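Local atomic coordinates of malonyl CoA reductase (malonate semialdehyde-forming) (Sulfolobus tokodaii, PDB entry 2EP5), a protein that probably catalyses the NADP-dependent interconversion of malonyl-CoA and 3-oxopropanoate with coenzyme A, and belongs to the aspartate-semialdehyde dehydrogenase family. Residues Leu132-Gln135 / Lys136-Gly140; Gly14-Gly17 / Gln18-Lys22; Ile188-Met191 / Ala192-Asn196; Ile336-Leu339 / Thr340-Met344. All coordinates share one frame; numbering follows the deposited sequence.

Contact 1. Residues Leu132-Gln135 / Lys136-Gly140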
ATOM      1  N   LEU A 132     -32.577 -32.059   3.829  1.00 26.10           N
ATOM      2  CA  LEU A 132     -32.060 -33.129   2.991  1.00 26.54           C
ATOM      3  C   LEU A 132     -32.974 -34.348   2.944  1.00 27.23           C
ATOM      4  O   LEU A 132     -32.914 -35.134   2.002  1.00 27.10           O
ATOM      5  CB  LEU A 132     -30.662 -33.543   3.468  1.00 24.85           C
ATOM      6  CG  LEU A 132     -29.556 -32.509   3.240  1.00 23.44           C
ATOM      7  CD1 LEU A 132     -28.217 -33.042   3.757  1.00 22.24           C
ATOM      8  CD2 LEU A 132     -29.472 -32.180   1.758  1.00 21.01           C
ATOM      9  N   LYS A 133     -33.824 -34.493   3.954  1.00 29.10           N
ATOM     10  CA  LYS A 133     -34.743 -35.628   4.031  1.00 32.21           C
ATOM     11  C   LYS A 133     -35.818 -35.642   2.948  1.00 31.04           C
ATOM     12  O   LYS A 133     -36.407 -36.679   2.681  1.00 30.87           O
ATOM     13  CB  LYS A 133     -35.432 -35.655   5.398  1.00 34.74           C
ATOM     14  CG  LYS A 133     -34.522 -36.036   6.558  1.00 40.51           C
ATOM     15  CD  LYS A 133     -35.243 -35.912   7.900  1.00 44.21           C
ATOM     16  CE  LYS A 133     -36.517 -36.756   7.938  1.00 48.55           C
ATOM     17  NZ  LYS A 133     -37.226 -36.674   9.253  1.00 50.52           N
ATOM     18  N   PHE A 134     -36.054 -34.499   2.313  1.00 31.39           N
ATOM     19  CA  PHE A 134     -37.096 -34.399   1.299  1.00 31.10           C
ATOM     20  C   PHE A 134     -36.602 -33.838  -0.023  1.00 30.13           C
ATOM     21  O   PHE A 134     -37.370 -33.713  -0.982  1.00 30.17           O
ATOM     22  CB  PHE A 134     -38.216 -33.509   1.841  1.00 33.83           C
ATOM     23  CG  PHE A 134     -38.611 -33.838   3.254  1.00 35.53           C
ATOM     24  CD1 PHE A 134     -39.512 -34.868   3.520  1.00 35.91           C
ATOM     25  CD2 PHE A 134     -38.050 -33.141   4.324  1.00 36.72           C
ATOM     26  CE1 PHE A 134     -39.850 -35.202   4.831  1.00 34.61           C
ATOM     27  CE2 PHE A 134     -38.380 -33.469   5.644  1.00 36.95           C
ATOM     28  CZ  PHE A 134     -39.285 -34.505   5.894  1.00 36.43           C
ATOM     29  N   GLN A 135     -35.318 -33.506  -0.076  1.00 28.30           N
ATOM     30  CA  GLN A 135     -34.732 -32.931  -1.279  1.00 26.84           C
ATOM     31  C   GLN A 135     -34.848 -33.818  -2.519  1.00 26.85           C
ATOM     32  O   GLN A 135     -35.338 -33.377  -3.556  1.00 27.05           O
ATOM     33  CB  GLN A 135     -33.264 -32.573  -1.021  1.00 23.63           C
ATOM     34  CG  GLN A 135     -32.546 -31.992  -2.224  1.00 22.41           C
ATOM     35  CD  GLN A 135     -31.152 -31.494  -1.886  1.00 24.44           C
ATOM     36  OE1 GLN A 135     -30.992 -30.482  -1.205  1.00 25.56           O
ATOM     37  NE2 GLN A 135     -30.135 -32.206  -2.358  1.00 23.98           N
ATOM     38  N   LYS A 136     -34.398 -35.063  -2.419  1.00 28.08           N
ATOM     39  CA  LYS A 136     -34.458 -35.971  -3.558  1.00 29.80           C
ATOM     40  C   LYS A 136     -35.854 -36.029  -4.168  1.00 29.69           C
ATOM     41  O   LYS A 136     -36.016 -35.903  -5.383  1.00 29.82           O
ATOM     42  CB  LYS A 136     -34.009 -37.378  -3.148  1.00 29.44           C
ATOM     43  CG  LYS A 136     -32.510 -37.507  -2.906  1.00 29.56           C
ATOM     44  CD  LYS A 136     -32.128 -38.955  -2.638  1.00 29.73           C
ATOM     45  CE  LYS A 136     -30.656 -39.085  -2.317  1.00 33.13           C
ATOM     46  NZ  LYS A 136     -30.268 -40.494  -2.039  1.00 35.47           N
ATOM     47  N   GLU A 137     -36.859 -36.207  -3.321  1.00 30.55           N
ATOM     48  CA  GLU A 137     -38.244 -36.282  -3.774  1.00 31.87           C
ATOM     49  C   GLU A 137     -38.740 -34.944  -4.324  1.00 31.08           C
ATOM     50  O   GLU A 137     -39.476 -34.913  -5.308  1.00 29.35           O
ATOM     51  CB  GLU A 137     -39.138 -36.729  -2.618  1.00 34.93           C
ATOM     52  CG  GLU A 137     -40.609 -36.827  -2.953  1.00 41.35           C
ATOM     53  CD  GLU A 137     -41.466 -37.037  -1.714  1.00 45.78           C
ATOM     54  OE1 GLU A 137     -41.164 -37.964  -0.933  1.00 48.40           O
ATOM     55  OE2 GLU A 137     -42.441 -36.275  -1.520  1.00 50.25           O
ATOM     56  N   ARG A 138     -38.335 -33.843  -3.690  1.00 29.73           N
ATOM     57  CA  ARG A 138     -38.756 -32.517  -4.130  1.00 30.59           C
ATOM     58  C   ARG A 138     -38.145 -32.059  -5.450  1.00 31.97           C
ATOM     59  O   ARG A 138     -38.847 -31.507  -6.292  1.00 31.92           O
ATOM     60  CB  ARG A 138     -38.452 -31.472  -3.057  1.00 30.28           C
ATOM     61  CG  ARG A 138     -39.383 -31.520  -1.869  1.00 30.04           C
ATOM     62  CD  ARG A 138     -38.877 -30.648  -0.738  1.00 27.17           C
ATOM     63  NE  ARG A 138     -39.770 -30.699   0.412  1.00 27.76           N
ATOM     64  CZ  ARG A 138     -39.579 -30.039   1.550  1.00 28.38           C
ATOM     65  NH1 ARG A 138     -38.510 -29.258   1.709  1.00 29.51           N
ATOM     66  NH2 ARG A 138     -40.456 -30.163   2.534  1.00 24.21           N
ATOM     67  N   LYS A 139     -36.844 -32.277  -5.633  1.00 33.44           N
ATOM     68  CA  LYS A 139     -36.176 -31.858  -6.869  1.00 34.40           C
ATOM     69  C   LYS A 139     -36.136 -32.991  -7.883  1.00 34.95           C
ATOM     70  O   LYS A 139     -35.883 -32.769  -9.066  1.00 34.90           O
ATOM     71  CB  LYS A 139     -34.736 -31.406  -6.589  1.00 33.44           C
ATOM     72  CG  LYS A 139     -34.587 -30.350  -5.512  1.00 34.13           C
ATOM     73  CD  LYS A 139     -35.233 -29.027  -5.897  1.00 34.10           C
ATOM     74  CE  LYS A 139     -34.455 -28.321  -6.989  1.00 33.79           C
ATOM     75  NZ  LYS A 139     -35.003 -26.963  -7.255  1.00 33.43           N
ATOM     76  N   GLY A 140     -36.388 -34.206  -7.412  1.00 35.59           N
ATOM     77  CA  GLY A 140     -36.341 -35.352  -8.299  1.00 36.36           C
ATOM     78  C   GLY A 140     -34.894 -35.683  -8.611  1.00 37.00           C
ATOM     79  O   GLY A 140     -34.567 -36.086  -9.727  1.00 38.60           O
TER
HETATM   80  O   HOH W   1     -38.859 -38.207   1.404  1.00 41.92           O

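Contact 2. Residues Gly14-Gly17 / Gln18-Lys22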
ATOM      1  N   GLY A  14      -8.134 -22.078  -7.334  1.00 22.37           N
ATOM      2  CA  GLY A  14      -8.279 -20.723  -6.830  1.00 22.17           C
ATOM      3  C   GLY A  14      -7.810 -20.551  -5.396  1.00 22.83           C
ATOM      4  O   GLY A  14      -7.254 -21.478  -4.804  1.00 22.10           O
ATOM      5  N   MET A  15      -8.035 -19.366  -4.830  1.00 22.97           N
ATOM      6  CA  MET A  15      -7.626 -19.096  -3.455  1.00 24.01           C
ATOM      7  C   MET A  15      -8.360 -19.977  -2.454  1.00 23.39           C
ATOM      8  O   MET A  15      -7.731 -20.600  -1.601  1.00 22.24           O
ATOM      9  CB  MET A  15      -7.853 -17.627  -3.092  1.00 26.09           C
ATOM     10  CG  MET A  15      -6.799 -16.683  -3.640  1.00 30.65           C
ATOM     11  SD  MET A  15      -6.956 -14.998  -2.984  1.00 30.65           S
ATOM     12  CE  MET A  15      -6.093 -15.171  -1.423  1.00 32.06           C
ATOM     13  N   VAL A  16      -9.688 -20.021  -2.545  1.00 24.65           N
ATOM     14  CA  VAL A  16     -10.468 -20.848  -1.626  1.00 24.70           C
ATOM     15  C   VAL A  16     -10.083 -22.313  -1.804  1.00 24.50           C
ATOM     16  O   VAL A  16      -9.998 -23.069  -0.835  1.00 25.75           O
ATOM     17  CB  VAL A  16     -11.985 -20.676  -1.855  1.00 25.50           C
ATOM     18  CG1 VAL A  16     -12.755 -21.764  -1.108  1.00 23.43           C
ATOM     19  CG2 VAL A  16     -12.419 -19.291  -1.377  1.00 22.42           C
ATOM     20  N   GLY A  17      -9.826 -22.696  -3.048  1.00 24.36           N
ATOM     21  CA  GLY A  17      -9.427 -24.063  -3.329  1.00 23.36           C
ATOM     22  C   GLY A  17      -8.118 -24.430  -2.656  1.00 23.51           C
ATOM     23  O   GLY A  17      -8.006 -25.491  -2.042  1.00 22.24           O
ATOM     24  N   GLN A  18      -7.119 -23.556  -2.761  1.00 23.13           N
ATOM     25  CA  GLN A  18      -5.823 -23.835  -2.154  1.00 23.00           C
ATOM     26  C   GLN A  18      -5.944 -23.898  -0.639  1.00 22.74           C
ATOM     27  O   GLN A  18      -5.295 -24.719  -0.001  1.00 23.92           O
ATOM     28  CB  GLN A  18      -4.791 -22.786  -2.588  1.00 24.21           C
ATOM     29  CG  GLN A  18      -4.584 -22.753  -4.109  1.00 23.89           C
ATOM     30  CD  GLN A  18      -3.440 -21.850  -4.536  1.00 27.09           C
ATOM     31  OE1 GLN A  18      -3.374 -21.410  -5.691  1.00 26.18           O
ATOM     32  NE2 GLN A  18      -2.523 -21.580  -3.613  1.00 23.73           N
ATOM     33  N   LYS A  19      -6.782 -23.042  -0.058  1.00 23.99           N
ATOM     34  CA  LYS A  19      -6.994 -23.066   1.390  1.00 24.30           C
ATOM     35  C   LYS A  19      -7.534 -24.443   1.792  1.00 24.15           C
ATOM     36  O   LYS A  19      -7.062 -25.058   2.745  1.00 24.07           O
ATOM     37  CB  LYS A  19      -8.017 -22.007   1.811  1.00 25.63           C
ATOM     38  CG  LYS A  19      -7.414 -20.713   2.311  1.00 32.22           C
ATOM     39  CD  LYS A  19      -6.733 -20.884   3.665  1.00 30.07           C
ATOM     40  CE  LYS A  19      -5.883 -19.661   3.979  1.00 29.76           C
ATOM     41  NZ  LYS A  19      -5.189 -19.768   5.290  1.00 32.21           N
ATOM     42  N   MET A  20      -8.537 -24.914   1.059  1.00 22.76           N
ATOM     43  CA  MET A  20      -9.142 -26.203   1.355  1.00 22.50           C
ATOM     44  C   MET A  20      -8.142 -27.341   1.182  1.00 20.70           C
ATOM     45  O   MET A  20      -8.071 -28.246   2.011  1.00 19.23           O
ATOM     46  CB  MET A  20     -10.369 -26.418   0.462  1.00 22.90           C
ATOM     47  CG  MET A  20     -11.485 -25.432   0.751  1.00 22.99           C
ATOM     48  SD  MET A  20     -12.908 -25.607  -0.319  1.00 24.37           S
ATOM     49  CE  MET A  20     -13.783 -26.936   0.491  1.00 26.46           C
ATOM     50  N   VAL A  21      -7.373 -27.296   0.102  1.00 21.37           N
ATOM     51  CA  VAL A  21      -6.373 -28.323  -0.139  1.00 20.49           C
ATOM     52  C   VAL A  21      -5.432 -28.376   1.058  1.00 22.88           C
ATOM     53  O   VAL A  21      -5.091 -29.458   1.537  1.00 22.24           O
ATOM     54  CB  VAL A  21      -5.561 -28.030  -1.418  1.00 20.47           C
ATOM     55  CG1 VAL A  21      -4.298 -28.888  -1.454  1.00 21.74           C
ATOM     56  CG2 VAL A  21      -6.405 -28.334  -2.645  1.00 19.08           C
ATOM     57  N   LYS A  22      -5.030 -27.209   1.556  1.00 24.79           N
ATOM     58  CA  LYS A  22      -4.117 -27.154   2.698  1.00 26.41           C
ATOM     59  C   LYS A  22      -4.746 -27.694   3.974  1.00 26.33           C
ATOM     60  O   LYS A  22      -4.099 -28.408   4.737  1.00 28.67           O
ATOM     61  CB  LYS A  22      -3.627 -25.721   2.937  1.00 29.60           C
ATOM     62  CG  LYS A  22      -2.474 -25.640   3.926  1.00 34.02           C
ATOM     63  CD  LYS A  22      -1.961 -24.218   4.131  1.00 37.95           C
ATOM     64  CE  LYS A  22      -2.962 -23.354   4.897  1.00 42.47           C
ATOM     65  NZ  LYS A  22      -2.474 -21.950   5.076  1.00 43.33           N
TER

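Contact 3. Residues Ile188-Met191 / Ala192-Asn196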
ATOM      1  N   ILE A 188      -8.552  -8.013  -8.487  1.00 24.84           N
ATOM      2  CA  ILE A 188      -8.364  -6.563  -8.425  1.00 24.18           C
ATOM      3  C   ILE A 188      -6.928  -6.104  -8.657  1.00 22.37           C
ATOM      4  O   ILE A 188      -5.998  -6.613  -8.040  1.00 20.55           O
ATOM      5  CB  ILE A 188      -8.851  -6.044  -7.069  1.00 23.01           C
ATOM      6  CG1 ILE A 188     -10.288  -6.526  -6.848  1.00 22.86           C
ATOM      7  CG2 ILE A 188      -8.775  -4.528  -7.020  1.00 21.82           C
ATOM      8  CD1 ILE A 188     -10.642  -6.719  -5.408  1.00 20.00           C
ATOM      9  N   SER A 189      -6.759  -5.129  -9.545  1.00 21.74           N
ATOM     10  CA  SER A 189      -5.426  -4.619  -9.857  1.00 22.25           C
ATOM     11  C   SER A 189      -4.897  -3.684  -8.776  1.00 20.03           C
ATOM     12  O   SER A 189      -5.655  -3.073  -8.029  1.00 18.76           O
ATOM     13  CB  SER A 189      -5.428  -3.875 -11.194  1.00 20.88           C
ATOM     14  OG  SER A 189      -5.826  -2.525 -11.015  1.00 22.11           O
ATOM     15  N   PHE A 190      -3.580  -3.584  -8.704  1.00 18.66           N
ATOM     16  CA  PHE A 190      -2.918  -2.721  -7.738  1.00 17.98           C
ATOM     17  C   PHE A 190      -3.297  -1.251  -7.948  1.00 16.12           C
ATOM     18  O   PHE A 190      -3.545  -0.517  -6.993  1.00 15.75           O
ATOM     19  CB  PHE A 190      -1.404  -2.866  -7.879  1.00 15.43           C
ATOM     20  CG  PHE A 190      -0.629  -1.928  -7.016  1.00 13.95           C
ATOM     21  CD1 PHE A 190      -0.433  -2.202  -5.671  1.00 15.87           C
ATOM     22  CD2 PHE A 190      -0.089  -0.771  -7.547  1.00 12.75           C
ATOM     23  CE1 PHE A 190       0.298  -1.336  -4.862  1.00 14.53           C
ATOM     24  CE2 PHE A 190       0.641   0.099  -6.746  1.00 15.30           C
ATOM     25  CZ  PHE A 190       0.836  -0.187  -5.401  1.00 12.39           C
ATOM     26  N   MET A 191      -3.304  -0.836  -9.207  1.00 16.44           N
ATOM     27  CA  MET A 191      -3.632   0.531  -9.584  1.00 19.19           C
ATOM     28  C   MET A 191      -5.048   0.941  -9.179  1.00 20.42           C
ATOM     29  O   MET A 191      -5.289   2.091  -8.815  1.00 21.05           O
ATOM     30  CB  MET A 191      -3.481   0.697 -11.098  1.00 21.80           C
ATOM     31  CG  MET A 191      -2.050   0.583 -11.618  1.00 24.51           C
ATOM     32  SD  MET A 191      -0.999   1.923 -11.019  1.00 29.82           S
ATOM     33  CE  MET A 191      -1.690   3.306 -11.912  1.00 27.49           C
ATOM     34  N   ALA A 192      -5.977  -0.008  -9.228  1.00 19.86           N
ATOM     35  CA  ALA A 192      -7.370   0.270  -8.911  1.00 20.87           C
ATOM     36  C   ALA A 192      -7.716   0.418  -7.441  1.00 21.94           C
ATOM     37  O   ALA A 192      -8.606   1.196  -7.092  1.00 22.50           O
ATOM     38  CB  ALA A 192      -8.264  -0.806  -9.530  1.00 21.14           C
ATOM     39  N   ILE A 193      -7.017  -0.304  -6.571  1.00 21.14           N
ATOM     40  CA  ILE A 193      -7.364  -0.255  -5.158  1.00 21.25           C
ATOM     41  C   ILE A 193      -6.362   0.333  -4.157  1.00 21.15           C
ATOM     42  O   ILE A 193      -6.770   0.889  -3.140  1.00 21.47           O
ATOM     43  CB  ILE A 193      -7.771  -1.677  -4.670  1.00 18.70           C
ATOM     44  CG1 ILE A 193      -8.363  -1.607  -3.266  1.00 20.41           C
ATOM     45  CG2 ILE A 193      -6.561  -2.593  -4.662  1.00 16.75           C
ATOM     46  CD1 ILE A 193      -9.655  -0.805  -3.180  1.00 21.92           C
ATOM     47  N   GLU A 194      -5.067   0.225  -4.425  1.00 21.30           N
ATOM     48  CA  GLU A 194      -4.091   0.734  -3.469  1.00 23.37           C
ATOM     49  C   GLU A 194      -4.277   2.215  -3.119  1.00 20.50           C
ATOM     50  O   GLU A 194      -4.458   3.073  -3.995  1.00 18.81           O
ATOM     51  CB  GLU A 194      -2.657   0.446  -3.956  1.00 27.39           C
ATOM     52  CG  GLU A 194      -2.014   1.488  -4.839  1.00 33.23           C
ATOM     53  CD  GLU A 194      -1.420   2.624  -4.039  1.00 37.23           C
ATOM     54  OE1 GLU A 194      -0.989   2.368  -2.892  1.00 40.26           O
ATOM     55  OE2 GLU A 194      -1.370   3.764  -4.561  1.00 38.53           O
ATOM     56  N   GLY A 195      -4.245   2.487  -1.819  1.00 17.29           N
ATOM     57  CA  GLY A 195      -4.433   3.835  -1.324  1.00 19.88           C
ATOM     58  C   GLY A 195      -5.797   4.348  -1.740  1.00 20.01           C
ATOM     59  O   GLY A 195      -6.009   5.550  -1.840  1.00 20.69           O
ATOM     60  N   ASN A 196      -6.738   3.435  -1.965  1.00 19.62           N
ATOM     61  CA  ASN A 196      -8.062   3.838  -2.416  1.00 18.88           C
ATOM     62  C   ASN A 196      -9.210   3.036  -1.797  1.00 19.01           C
ATOM     63  O   ASN A 196      -9.009   2.140  -0.978  1.00 18.65           O
ATOM     64  CB  ASN A 196      -8.106   3.741  -3.945  1.00 15.91           C
ATOM     65  CG  ASN A 196      -9.383   4.307  -4.533  1.00 17.06           C
ATOM     66  OD1 ASN A 196      -9.817   5.399  -4.168  1.00 15.64           O
ATOM     67  ND2 ASN A 196      -9.989   3.567  -5.460  1.00 16.11           N
TER

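Contact 4. Residues Ile336-Leu339 / Thr340-Met344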
ATOM      1  N   ILE A 336     -15.805 -23.370   6.441  1.00 21.38           N
ATOM      2  CA  ILE A 336     -17.204 -23.719   6.697  1.00 21.54           C
ATOM      3  C   ILE A 336     -17.696 -24.876   5.836  1.00 19.05           C
ATOM      4  O   ILE A 336     -18.584 -25.611   6.246  1.00 18.72           O
ATOM      5  CB  ILE A 336     -18.172 -22.521   6.518  1.00 19.88           C
ATOM      6  CG1 ILE A 336     -17.910 -21.818   5.196  1.00 18.73           C
ATOM      7  CG2 ILE A 336     -18.044 -21.585   7.685  1.00 22.25           C
ATOM      8  CD1 ILE A 336     -18.977 -20.833   4.846  1.00 22.75           C
ATOM      9  N   THR A 337     -17.122 -25.037   4.651  1.00 18.32           N
ATOM     10  CA  THR A 337     -17.513 -26.133   3.777  1.00 19.04           C
ATOM     11  C   THR A 337     -17.046 -27.439   4.417  1.00 20.76           C
ATOM     12  O   THR A 337     -17.792 -28.413   4.507  1.00 21.53           O
ATOM     13  CB  THR A 337     -16.864 -26.007   2.393  1.00 18.14           C
ATOM     14  OG1 THR A 337     -17.345 -24.825   1.750  1.00 16.46           O
ATOM     15  CG2 THR A 337     -17.198 -27.223   1.527  1.00 17.48           C
ATOM     16  N   ILE A 338     -15.798 -27.442   4.865  1.00 22.45           N
ATOM     17  CA  ILE A 338     -15.214 -28.617   5.493  1.00 22.38           C
ATOM     18  C   ILE A 338     -15.934 -28.895   6.811  1.00 22.09           C
ATOM     19  O   ILE A 338     -16.196 -30.051   7.157  1.00 22.30           O
ATOM     20  CB  ILE A 338     -13.689 -28.393   5.723  1.00 22.06           C
ATOM     21  CG1 ILE A 338     -12.970 -28.368   4.369  1.00 20.39           C
ATOM     22  CG2 ILE A 338     -13.114 -29.476   6.626  1.00 22.23           C
ATOM     23  CD1 ILE A 338     -11.517 -27.920   4.440  1.00 17.28           C
ATOM     24  N   LEU A 339     -16.267 -27.832   7.537  1.00 21.09           N
ATOM     25  CA  LEU A 339     -16.958 -27.975   8.816  1.00 21.63           C
ATOM     26  C   LEU A 339     -18.367 -28.509   8.564  1.00 21.70           C
ATOM     27  O   LEU A 339     -18.922 -29.255   9.377  1.00 22.56           O
ATOM     28  CB  LEU A 339     -17.053 -26.623   9.540  1.00 20.12           C
ATOM     29  CG  LEU A 339     -16.933 -26.610  11.070  1.00 20.05           C
ATOM     30  CD1 LEU A 339     -17.828 -25.521  11.628  1.00 17.80           C
ATOM     31  CD2 LEU A 339     -17.320 -27.940  11.673  1.00 16.67           C
ATOM     32  N   THR A 340     -18.949 -28.120   7.433  1.00 21.94           N
ATOM     33  CA  THR A 340     -20.288 -28.574   7.090  1.00 20.81           C
ATOM     34  C   THR A 340     -20.261 -30.074   6.866  1.00 20.01           C
ATOM     35  O   THR A 340     -21.164 -30.784   7.306  1.00 19.14           O
ATOM     36  CB  THR A 340     -20.823 -27.857   5.829  1.00 22.23           C
ATOM     37  OG1 THR A 340     -20.923 -26.451   6.091  1.00 22.53           O
ATOM     38  CG2 THR A 340     -22.206 -28.391   5.455  1.00 20.09           C
ATOM     39  N   VAL A 341     -19.219 -30.562   6.193  1.00 19.84           N
ATOM     40  CA  VAL A 341     -19.095 -31.999   5.951  1.00 19.92           C
ATOM     41  C   VAL A 341     -18.928 -32.735   7.286  1.00 20.78           C
ATOM     42  O   VAL A 341     -19.549 -33.778   7.509  1.00 18.81           O
ATOM     43  CB  VAL A 341     -17.882 -32.351   5.038  1.00 18.25           C
ATOM     44  CG1 VAL A 341     -17.828 -33.856   4.822  1.00 15.97           C
ATOM     45  CG2 VAL A 341     -17.999 -31.643   3.696  1.00 14.66           C
ATOM     46  N   GLU A 342     -18.104 -32.190   8.177  1.00 21.14           N
ATOM     47  CA  GLU A 342     -17.898 -32.835   9.475  1.00 24.16           C
ATOM     48  C   GLU A 342     -19.236 -32.989  10.206  1.00 25.24           C
ATOM     49  O   GLU A 342     -19.541 -34.051  10.753  1.00 27.99           O
ATOM     50  CB  GLU A 342     -16.919 -32.025  10.334  1.00 24.07           C
ATOM     51  CG  GLU A 342     -15.657 -31.606   9.591  1.00 24.29           C
ATOM     52  CD  GLU A 342     -14.608 -30.964  10.488  1.00 24.37           C
ATOM     53  OE1 GLU A 342     -14.970 -30.366  11.522  1.00 26.20           O
ATOM     54  OE2 GLU A 342     -13.412 -31.045  10.148  1.00 22.07           O
ATOM     55  N   VAL A 343     -20.037 -31.929  10.206  1.00 24.43           N
ATOM     56  CA  VAL A 343     -21.339 -31.963  10.862  1.00 24.49           C
ATOM     57  C   VAL A 343     -22.236 -33.049  10.253  1.00 25.29           C
ATOM     58  O   VAL A 343     -22.887 -33.803  10.976  1.00 23.80           O
ATOM     59  CB  VAL A 343     -22.064 -30.600  10.738  1.00 23.95           C
ATOM     60  CG1 VAL A 343     -23.500 -30.734  11.225  1.00 23.61           C
ATOM     61  CG2 VAL A 343     -21.322 -29.530  11.539  1.00 23.82           C
ATOM     62  N   MET A 344     -22.266 -33.110   8.924  1.00 25.51           N
ATOM     63  CA  MET A 344     -23.080 -34.086   8.212  1.00 27.25           C
ATOM     64  C   MET A 344     -22.711 -35.508   8.625  1.00 29.79           C
ATOM     65  O   MET A 344     -23.585 -36.351   8.815  1.00 30.27           O
ATOM     66  CB  MET A 344     -22.907 -33.913   6.698  1.00 27.24           C
ATOM     67  CG  MET A 344     -23.559 -32.658   6.124  1.00 24.62           C
ATOM     68  SD  MET A 344     -23.147 -32.373   4.384  1.00 25.30           S
ATOM     69  CE  MET A 344     -24.292 -33.466   3.551  1.00 24.27           C
TER

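Contact 1. Residues Leu132-Gln135 / Lys136-Gly140
Phe134 and Arg138 lie side by side one turn apart on the surface helix 132-140, which leads into strand 144-147, an outermost strand of the parallel sheet in the Rossmann-like half of the chain. Both side chains run the same way from the helix. The ring and guanidinium planes are 25° apart, yet this is not a face-to-face stack: it is Phe134 CB that sits over one face of the guanidinium, near its rim, at 3.5 Å from Arg138 NE, while Arg138 NH2 approaches the ring obliquely. Two torsions explain the alignment: Phe134 CG is anti to its carbonyl carbon (chi1 -46°), and Arg138 runs extended from CG to NE, which draws its CD past Phe134 CB at 3.9 Å. The guanidinium is held at its far end by the backbone O of Asn222, a residue that the Phe134 side chain also touches. Lys139 turns its amine to a salt bridge with Asp114, its chain bent at chi2 and chi3. A water donates to both Lys133 O and Glu137 OE1, a bridge one turn long. Beneath the side chains the backbone carries two i to i+4 bonds. Arg138 N reaches Phe134 O at 2.9 Å, in the carbonyl plane, and Lys139 N meets Gln135 O at 2.8 Å with a nearly straight N-H...O angle of 174°.

Contact 2. Residues Gly14-Gly17 / Gln18-Lys22
Val16 and Met20 supply the apolar part of the first two turns of helix 15-24: they lie side by side, pointing the same way, and Val16 CG1 meets Met20 SD at 3.9 Å. With CG1 anti to the backbone N (chi1 168°), Val16 presents that methyl to the sulfur one turn on. Met20 CG also passes 3.2 Å from Val16 O, so the thioether chain runs close over the carbonyl before it reaches Thr337 of helix 334-347.

Backbone hydrogen bonds form the second group. Gly14, at the N-cap position, accepts from Gln18 N through its O at 2.9 Å, and Val21 N closes on Gly17 O at 2.9 Å; Lys19 and Met20 make the equivalent bonds to Met15 and Val16. The N-H...O angles span 157° to 164°, as expected of a regular alpha-helix.

Aliphatic contact with a carbonyl is the third kind. Gln18 CG lies 3.0 Å from Gly14 O, and its side chain packs on Tyr46, Val50 and Trp52. Shortening Gln18 to an alanine removes CG and the amide, which would probably leave Gly14 O without the methylene against it and open a gap beside Tyr46 and Trp52. Among the charged ends, Lys22 forms a salt bridge with Glu54.

Strand 5-10, this helix and strand 30-36 make a beta-alpha-beta unit, whose glycine-containing turn into the helix is characteristic of the Rossmann-like dinucleotide-binding fold, consistent with NADP binding.

Contact 3. Residues Ile188-Met191 / Ala192-Asn196
Phe190 and Glu194 make the tight half of this short helix and the turn that follows. Glu194 CG lies over one face of the Phe190 ring, 3.6 Å from its centroid and 21° off the normal, a CH-pi contact in which the nearest ring atom, Phe190 CZ, is 3.4 Å from Glu194 CG. The ring and carboxylate planes are only 19° apart. Glu194 CG stands between its backbone N and carbonyl carbon (chi1 89°), and this puts the methylene above the ring; the same residue's N donates to Phe190 O at 3.1 Å. Glu194 OE1 lies close to its counterpart in the fourth subunit, and two like charges so near would probably favour protonation of one.

Ser189 OG accepts from Ala192 N at 3.1 Å, an N-cap bond. The looser part lies beside it: the bond from Ile193 N to Ser189 O is weak at 3.4 Å, and Ile188 meets Ile193 mainly through their CG2 methyls, 3.8 Å apart. Ile188, Ala192 and Gly195 stay partly exposed, whereas Phe190, Met191 and Glu194 are buried, with Ile193 of the second subunit against Phe190 and Arg241 of that subunit donating to Met191 O. Asn196 ND2 reaches back to Ala192 O at 3.2 Å and also bonds Gln295 of the third subunit.

With Gly195 at positive phi, residues Ile193 to Asn196 form a type II beta turn, which completes the motif: a short serine-capped helix closed by a beta turn, at the subunit interface of the dimerisation domain.

Contact 4. Residues Ile336-Leu339 / Thr340-Met344
The carboxylate of Glu342 is the flat group that meets the preceding turn, and its two oxygens reach different residues. OE1 approaches Leu339 CD2 at 3.4 Å, while OE2 lies 3.9 Å from Ile338 CG2. Leu339 and Glu342 cross at about a right angle, so a leucine methyl meets one oxygen instead of lying along the chain. Glu342 CG is anti to its carbonyl carbon (chi1 -47°) and the chain extends beyond it, which brings CG to 2.9 Å from Ile338 O before the carboxylate turns to its strongest polar partner, Thr279, bonded through OE2. Glu342 also packs on His27, Leu277 and Pro278. With an alanine in its place the carboxylate is gone, and the Thr279 hydroxyl would probably lose this partner and a gap open beside Leu339 CD2.

These residues belong to helix 334-347, the long C-terminal helix, which packs against helix 15-24 through Thr337 and Ile338 and against strand 103-106 of the parallel sheet through Val341. The helix thereby joins the Rossmann-like half, and the side chain of Ile336 lies about 7 Å from that of Cys151, the predicted acyl-thioester residue.

The bond from Thr340 N to Ile336 O is more tilted than its neighbours, the N standing 38° out of the carbonyl plane. The Thr340 hydroxyl also donates to Ile336 O, though that contact is very short in the model and its exact length doubtful. Asn148 also bonds the Thr340 hydroxyl, and bonds that of Thr337 too. Farther along, Val343 N donates to Leu339 O at 3.0 Å, and Val343 CG2 sits 3.2 Å from the same Leu339 O.

From the N terminus the order is contact 2, contact 1, contact 3 and contact 4, all in series; each is local to one helical stretch, so none closes a long loop and none nests in or crosses another. Contact 2 opens the first helix of the parallel-sheet domain. Contact 1 lies on that domain's surface, before one of its edge strands, 144-147. Contact 3, its centre 45 Å from that of contact 1, belongs to the dimerisation domain. The chain then returns in contact 4, which touches contacts 2 and 1: Met20 CE packs on Thr337 CG2 at 3.6 Å, and Met344 CE on Leu132 CD1 at 4.0 Å.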